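PDB 5T8V: putative uncharacterized protein from Chaetomium thermophilum, which probably acts as a cohesin loader on chromatin, this chain being the C-terminal, HEAT-repeat part of the sister chromatid cohesion protein Scc2. Local coordinates for residues A[262-265]-A[266-270]; A[540-543]-A[544-548]; A[690-693]-A[694-698]. All blocks are in the same frame, centred on the assembly; numbering follows the deposited sequence.

Interaction 1. Residues A[262-265]-A[266-270]; sequences CQIF and LLNPS
The Phe265 ring meets Leu266 obliquely, by neither a clear face nor a clear edge, with CD1 of Phe265 3.8 Å from Leu266 N. With its CG anti to the backbone N (chi1 -179°), the phenyl group leaves the helix on the side where Ile275 and Ile276 of helix 272-282 and Leu313 of helix 305-315 touch it. The second flat group, the Asn268 amide, reaches back over one turn. Its ND2 makes a weak hydrogen bond of 3.3 Å to Ile264 O, long but nearly straight at 168°. The third, the Gln263 amide, is not reliably oriented, so the evidence there is of contact alone: Gln263 CD lies 3.8 Å from Leu267 CD1, and the two side chains cross obliquely. The bend at chi2 of Gln263 brings this amide round to Leu267, although CB itself points away.

Backbone bonds hold the frame. Leu267 N donates to Gln263 O at 3.0 Å in a regular i to i+4 bond, and Leu266 N donates to Cys262 O at 2.9 Å with a more bent N-H...O angle of 133°. A weak bond from Leu266 N to Gln263 O, 3.0 Å, is of the i to i+3 kind. Past Leu267 the backbone of Asn268 has left helical angles, so the contact lies near the C-terminal end of helix 247-267, ahead of helix 272-282 in the helical solenoid.

Side chains donate to carbonyls at this helix end: Asn268 ND2, weakly, to Ile264 O, and Arg272 NE and NH2 to Phe265 O and Leu266 O. The positive guanidinium probably also suits the partly negative end of the helix.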
loop_
_atom_site.group_PDB
_atom_site.type_symbol
_atom_site.label_atom_id
_atom_site.label_comp_id
_atom_site.label_asym_id
_atom_site.label_seq_id
_atom_site.Cartn_x
_atom_site.Cartn_y
_atom_site.Cartn_z
ATOM N N CYS A 262 -25.501 36.478 9.134
ATOM C CA CYS A 262 -24.981 36.255 10.479
ATOM C C CYS A 262 -25.865 36.921 11.523
ATOM O O CYS A 262 -26.102 36.359 12.601
ATOM C CB CYS A 262 -23.549 36.772 10.587
ATOM S SG CYS A 262 -22.359 35.771 9.689
ATOM N N GLN A 263 -26.365 38.120 11.225
ATOM C CA GLN A 263 -27.234 38.810 12.170
ATOM C C GLN A 263 -28.524 38.034 12.398
ATOM O O GLN A 263 -28.890 37.743 13.540
ATOM C CB GLN A 263 -27.525 40.221 11.671
ATOM C CG GLN A 263 -26.559 41.244 12.215
ATOM C CD GLN A 263 -26.947 41.705 13.600
ATOM O OE1 GLN A 263 -27.869 42.499 13.755
ATOM N NE2 GLN A 263 -26.253 41.204 14.614
ATOM N N ILE A 264 -29.228 37.688 11.317
ATOM C CA ILE A 264 -30.450 36.899 11.457
ATOM C C ILE A 264 -30.162 35.609 12.216
ATOM O O ILE A 264 -30.922 35.207 13.107
ATOM C CB ILE A 264 -31.063 36.618 10.072
ATOM C CG1 ILE A 264 -31.419 37.933 9.373
ATOM C CG2 ILE A 264 -32.298 35.722 10.200
ATOM C CD1 ILE A 264 -31.889 37.769 7.936
ATOM N N PHE A 265 -29.054 34.947 11.877
ATOM C CA PHE A 265 -28.688 33.692 12.524
ATOM C C PHE A 265 -28.460 33.875 14.017
ATOM O O PHE A 265 -28.763 32.974 14.808
ATOM C CB PHE A 265 -27.433 33.130 11.853
ATOM C CG PHE A 265 -26.964 31.820 12.417
ATOM C CD1 PHE A 265 -26.101 31.785 13.500
ATOM C CD2 PHE A 265 -27.365 30.624 11.848
ATOM C CE1 PHE A 265 -25.661 30.584 14.014
ATOM C CE2 PHE A 265 -26.925 29.417 12.360
ATOM C CZ PHE A 265 -26.072 29.398 13.443
ATOM N N LEU A 266 -27.935 35.030 14.422
ATOM C CA LEU A 266 -27.578 35.247 15.818
ATOM C C LEU A 266 -28.795 35.599 16.667
ATOM O O LEU A 266 -28.949 35.078 17.777
ATOM C CB LEU A 266 -26.521 36.346 15.904
ATOM C CG LEU A 266 -26.072 36.830 17.282
ATOM C CD1 LEU A 266 -24.638 37.308 17.198
ATOM C CD2 LEU A 266 -26.962 37.960 17.797
ATOM N N LEU A 267 -29.664 36.475 16.171
ATOM C CA LEU A 267 -30.786 36.977 16.954
ATOM C C LEU A 267 -31.976 36.023 16.988
ATOM O O LEU A 267 -33.014 36.381 17.554
ATOM C CB LEU A 267 -31.236 38.336 16.408
ATOM C CG LEU A 267 -30.270 39.494 16.661
ATOM C CD1 LEU A 267 -29.984 40.246 15.372
ATOM C CD2 LEU A 267 -30.828 40.437 17.715
ATOM N N ASN A 268 -31.858 34.827 16.416
ATOM C CA ASN A 268 -32.956 33.860 16.384
ATOM C C ASN A 268 -32.393 32.453 16.523
ATOM O O ASN A 268 -32.182 31.746 15.531
ATOM C CB ASN A 268 -33.769 33.997 15.095
ATOM C CG ASN A 268 -34.465 35.337 14.988
ATOM O OD1 ASN A 268 -35.584 35.508 15.472
ATOM N ND2 ASN A 268 -33.803 36.299 14.356
ATOM N N PRO A 269 -32.136 32.008 17.756
ATOM C CA PRO A 269 -31.600 30.647 17.933
ATOM C C PRO A 269 -32.513 29.565 17.385
ATOM O O PRO A 269 -32.037 28.621 16.740
ATOM C CB PRO A 269 -31.434 30.535 19.456
ATOM C CG PRO A 269 -31.341 31.941 19.942
ATOM C CD PRO A 269 -32.209 32.747 19.028
ATOM N N SER A 270 -33.824 29.697 17.606
ATOM C CA SER A 270 -34.757 28.617 17.300
ATOM C C SER A 270 -34.597 28.102 15.874
ATOM O O SER A 270 -34.760 26.904 15.619
ATOM C CB SER A 270 -36.192 29.097 17.530
ATOM O OG SER A 270 -36.460 30.276 16.789
#

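Interaction 2. Residues A[540-543]-A[544-548]; sequences WGSK and ICTCY
Ile544 lies back along helix 527-550 toward Trp540, and its CD1 comes within 3.7 Å of CD1 of the indole. The two side chains approach at a slant, with the methyl neither squarely over a ring face nor at its edge. With CG1 anti to the carbonyl carbon (chi1 -68°), the ethyl branch of Ile544 is carried toward the preceding turn, where CG1 also sits 3.3 Å from Trp540 O. The same carbonyl accepts Ile544 N at 2.9 Å, so one turn is joined by a polar bond and an apolar contact together.

Lys543 contributes mainly through its backbone: its carbonyl O accepts Cys547 N at 2.9 Å. Its side chain, bent at chi2, touches Tyr510 and Val504. On another side of the helix Ser542 O is gripped twice by Thr546, firmly by N at 2.9 Å and weakly by OG1 at 3.3 Å, the hydroxyl turning back on its own helix.

The indole is fixed from outside as well: NE1 donates to Val504 O, and the ring stacks with Tyr510 of helix 509-520. Were Trp540 an alanine, Val504 O would probably lose its donor and Tyr510 its stacking partner, with a gap opened beside the Ile544 methyl. Helix 556-574 packs against the same side, with Leu569 touching both Trp540 and Ile544, as expected for neighbouring helices of a HEAT-repeat solenoid.

Chemically, the helix thus separates its roles: apolar carbon meets apolar carbon toward the interior, the buried indole N-H has an acceptor, and a threonine hydroxyl adds a second donor to a backbone carbonyl.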
loop_
_atom_site.group_PDB
_atom_site.type_symbol
_atom_site.label_atom_id
_atom_site.label_comp_id
_atom_site.label_asym_id
_atom_site.label_seq_id
_atom_site.Cartn_x
_atom_site.Cartn_y
_atom_site.Cartn_z
ATOM N N TRP A 540 -9.753 30.423 24.677
ATOM C CA TRP A 540 -8.723 30.682 25.676
ATOM C C TRP A 540 -9.263 30.459 27.083
ATOM O O TRP A 540 -8.654 29.747 27.890
ATOM C CB TRP A 540 -8.206 32.112 25.509
ATOM C CG TRP A 540 -6.978 32.445 26.301
ATOM C CD1 TRP A 540 -6.260 31.607 27.102
ATOM C CD2 TRP A 540 -6.325 33.719 26.363
ATOM N NE1 TRP A 540 -5.199 32.282 27.660
ATOM C CE2 TRP A 540 -5.218 33.580 27.221
ATOM C CE3 TRP A 540 -6.571 34.963 25.776
ATOM C CZ2 TRP A 540 -4.359 34.637 27.506
ATOM C CZ3 TRP A 540 -5.717 36.010 26.061
ATOM C CH2 TRP A 540 -4.626 35.842 26.917
ATOM N N GLY A 541 -10.411 31.062 27.394
ATOM C CA GLY A 541 -11.002 30.854 28.709
ATOM C C GLY A 541 -11.227 29.386 29.016
ATOM O O GLY A 541 -10.865 28.893 30.092
ATOM N N SER A 542 -11.823 28.661 28.068
ATOM C CA SER A 542 -12.094 27.246 28.287
ATOM C C SER A 542 -10.810 26.470 28.533
ATOM O O SER A 542 -10.773 25.580 29.390
ATOM C CB SER A 542 -12.842 26.664 27.096
ATOM O OG SER A 542 -13.079 25.281 27.281
ATOM N N LYS A 543 -9.748 26.784 27.791
ATOM C CA LYS A 543 -8.488 26.083 28.007
ATOM C C LYS A 543 -7.891 26.417 29.365
ATOM O O LYS A 543 -7.274 25.553 29.995
ATOM C CB LYS A 543 -7.503 26.409 26.888
ATOM C CG LYS A 543 -7.845 25.745 25.560
ATOM C CD LYS A 543 -7.681 24.231 25.622
ATOM C CE LYS A 543 -8.108 23.564 24.326
ATOM N NZ LYS A 543 -8.011 22.077 24.415
ATOM N N ILE A 544 -8.062 27.654 29.834
ATOM C CA ILE A 544 -7.677 27.980 31.204
ATOM C C ILE A 544 -8.395 27.056 32.180
ATOM O O ILE A 544 -7.774 26.429 33.049
ATOM C CB ILE A 544 -7.971 29.461 31.503
ATOM C CG1 ILE A 544 -7.035 30.356 30.691
ATOM C CG2 ILE A 544 -7.817 29.764 32.994
ATOM C CD1 ILE A 544 -7.524 31.772 30.561
ATOM N N CYS A 545 -9.720 26.949 32.042
ATOM C CA CYS A 545 -10.487 26.105 32.955
ATOM C C CYS A 545 -10.014 24.655 32.901
ATOM O O CYS A 545 -9.827 24.014 33.941
ATOM C CB CYS A 545 -11.975 26.201 32.627
ATOM S SG CYS A 545 -12.667 27.839 32.901
ATOM N N THR A 546 -9.819 24.114 31.696
ATOM C CA THR A 546 -9.370 22.730 31.578
ATOM C C THR A 546 -8.001 22.543 32.220
ATOM O O THR A 546 -7.763 21.550 32.919
ATOM C CB THR A 546 -9.332 22.313 30.107
ATOM O OG1 THR A 546 -10.666 22.271 29.591
ATOM C CG2 THR A 546 -8.688 20.934 29.938
ATOM N N CYS A 547 -7.087 23.484 31.984
ATOM C CA CYS A 547 -5.765 23.411 32.593
ATOM C C CYS A 547 -5.869 23.353 34.110
ATOM O O CYS A 547 -5.281 22.476 34.753
ATOM C CB CYS A 547 -4.927 24.611 32.147
ATOM S SG CYS A 547 -3.377 24.855 33.053
ATOM N N TYR A 548 -6.632 24.275 34.704
ATOM C CA TYR A 548 -6.746 24.308 36.158
ATOM C C TYR A 548 -7.415 23.045 36.694
ATOM O O TYR A 548 -7.013 22.516 37.738
ATOM C CB TYR A 548 -7.522 25.550 36.589
ATOM C CG TYR A 548 -7.754 25.652 38.078
ATOM C CD1 TYR A 548 -8.834 25.018 38.677
ATOM C CD2 TYR A 548 -6.906 26.398 38.885
ATOM C CE1 TYR A 548 -9.057 25.112 40.033
ATOM C CE2 TYR A 548 -7.123 26.501 40.247
ATOM C CZ TYR A 548 -8.199 25.855 40.814
ATOM O OH TYR A 548 -8.427 25.946 42.166
#

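Interaction 3. Residues A[690-693]-A[694-698]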
loop_
_atom_site.group_PDB
_atom_site.type_symbol
_atom_site.label_atom_id
_atom_site.label_comp_id
_atom_site.label_asym_id
_atom_site.label_seq_id
_atom_site.Cartn_x
_atom_site.Cartn_y
_atom_site.Cartn_z
ATOM N N MET A 690 16.153 -1.470 4.640
ATOM C CA MET A 690 14.953 -1.796 3.879
ATOM C C MET A 690 15.232 -2.652 2.651
ATOM O O MET A 690 14.341 -3.388 2.211
ATOM C CB MET A 690 14.236 -0.512 3.450
ATOM C CG MET A 690 13.767 0.340 4.625
ATOM S SD MET A 690 12.584 1.626 4.175
ATOM C CE MET A 690 11.071 0.679 4.099
ATOM N N THR A 691 16.444 -2.590 2.090
ATOM C CA THR A 691 16.762 -3.436 0.943
ATOM C C THR A 691 16.578 -4.909 1.278
ATOM O O THR A 691 16.207 -5.703 0.406
ATOM C CB THR A 691 18.197 -3.199 0.466
ATOM O OG1 THR A 691 19.116 -3.663 1.462
ATOM C CG2 THR A 691 18.445 -1.740 0.200
ATOM N N GLU A 692 16.841 -5.295 2.528
ATOM C CA GLU A 692 16.634 -6.681 2.930
ATOM C C GLU A 692 15.202 -7.117 2.652
ATOM O O GLU A 692 14.960 -8.251 2.222
ATOM C CB GLU A 692 16.967 -6.853 4.411
ATOM C CG GLU A 692 17.147 -8.302 4.839
ATOM C CD GLU A 692 17.108 -8.476 6.346
ATOM O OE1 GLU A 692 16.178 -9.144 6.844
ATOM O OE2 GLU A 692 18.002 -7.936 7.034
ATOM N N THR A 693 14.237 -6.225 2.887
ATOM C CA THR A 693 12.847 -6.542 2.581
ATOM C C THR A 693 12.600 -6.560 1.079
ATOM O O THR A 693 11.755 -7.323 0.600
ATOM C CB THR A 693 11.918 -5.535 3.263
ATOM O OG1 THR A 693 12.084 -5.622 4.684
ATOM C CG2 THR A 693 10.459 -5.810 2.912
ATOM N N VAL A 694 13.324 -5.736 0.321
ATOM C CA VAL A 694 13.161 -5.721 -1.129
ATOM C C VAL A 694 13.650 -7.033 -1.732
ATOM O O VAL A 694 12.935 -7.681 -2.507
ATOM C CB VAL A 694 13.894 -4.509 -1.734
ATOM C CG1 VAL A 694 13.837 -4.540 -3.261
ATOM C CG2 VAL A 694 13.289 -3.214 -1.209
ATOM N N VAL A 695 14.871 -7.448 -1.387
ATOM C CA VAL A 695 15.424 -8.669 -1.970
ATOM C C VAL A 695 14.589 -9.878 -1.581
ATOM O O VAL A 695 14.470 -10.834 -2.357
ATOM C CB VAL A 695 16.899 -8.854 -1.559
ATOM C CG1 VAL A 695 17.711 -7.639 -1.951
ATOM C CG2 VAL A 695 17.023 -9.124 -0.064
ATOM N N ASN A 696 14.011 -9.872 -0.380
ATOM C CA ASN A 696 13.113 -10.956 0.002
ATOM C C ASN A 696 11.952 -11.065 -0.978
ATOM O O ASN A 696 11.548 -12.172 -1.356
ATOM C CB ASN A 696 12.602 -10.736 1.426
ATOM C CG ASN A 696 13.688 -10.923 2.468
ATOM O OD1 ASN A 696 14.865 -11.057 2.136
ATOM N ND2 ASN A 696 13.297 -10.932 3.736
ATOM N N ARG A 697 11.421 -9.925 -1.423
ATOM C CA ARG A 697 10.339 -9.935 -2.397
ATOM C C ARG A 697 10.753 -10.557 -3.723
ATOM O O ARG A 697 9.882 -10.822 -4.558
ATOM C CB ARG A 697 9.831 -8.510 -2.627
ATOM C CG ARG A 697 9.324 -7.817 -1.366
ATOM C CD ARG A 697 7.879 -8.167 -1.055
ATOM N NE ARG A 697 7.703 -9.581 -0.730
ATOM C CZ ARG A 697 7.973 -10.121 0.456
ATOM N NH1 ARG A 697 8.443 -9.372 1.448
ATOM N NH2 ARG A 697 7.776 -11.419 0.650
ATOM N N PHE A 698 12.050 -10.792 -3.942
ATOM C CA PHE A 698 12.464 -11.560 -5.112
ATOM C C PHE A 698 11.805 -12.930 -5.129
ATOM O O PHE A 698 11.487 -13.452 -6.202
ATOM C CB PHE A 698 13.989 -11.717 -5.146
ATOM C CG PHE A 698 14.743 -10.435 -5.405
ATOM C CD1 PHE A 698 14.079 -9.233 -5.599
ATOM C CD2 PHE A 698 16.129 -10.442 -5.469
ATOM C CE1 PHE A 698 14.782 -8.070 -5.838
ATOM C CE2 PHE A 698 16.836 -9.280 -5.710
ATOM C CZ PHE A 698 16.162 -8.095 -5.897
#
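Val694 packs its CG2 against the preceding turn, 3.6 Å from Met690 O, and its backbone N donates to that same oxygen at 3.2 Å, within the plane of the carbonyl. This is the compact side. Next to it Val695 N donates to Thr691 O in a bond of 2.8 Å that is nearly straight at 170°. Both branches of Val695 also stay close to the turn before, CG1 reaching to 3.4 Å from Thr691 O. Further on, Phe698 turns one ring face to the helix, with Val695 CA 3.7 Å above its plane and over its centre.

These residues lie near the end of helix 685-696, which in this HEAT-repeat protein packs against several others: Met690 touches Ile676 and Cys679 of helix 666-682, Thr691 and Phe698 reach Ile716 and Met710 of helix 703-719, and Val695 meets Ile729 of helix 723-735.

On the solvent side, at Glu692 and Asn696, the contact slackens. Glu692 points away from the following turn, and its carbonyl O accepts Asn696 N at 3.2 Å with the donor well out of the carbonyl plane. The Asn696 amide curls back over that carbonyl, but its modelled orientation sets two acceptors together and is doubtful. Arg697 is loosely bonded through its backbone, N making a weak bond to Thr693 O, 3.3 Å, yet its folded side chain packs on Leu673 and Ala709 of neighbouring helices, and NE forms a salt bridge with Asp700.

All three are one-turn contacts within a single helix, set in series along the chain. Interaction 2 is the buried one and lies mid-helix in 527-550, where an indole and an aliphatic branch meet. Interactions 1 and 3 are partly buried and lie near the C-terminal ends of helices 247-267 and 685-696, where weak backbone bonds appear and an arginine just beyond or within the contact finds polar partners: backbone carbonyls in the first, an aspartate in the third. Interactions 1 and 2 sit on the same side of the chain's centre, their centres 28 Å apart, whereas interaction 3 is about 51 Å from interaction 2, centre to centre, and nearer the middle of the chain.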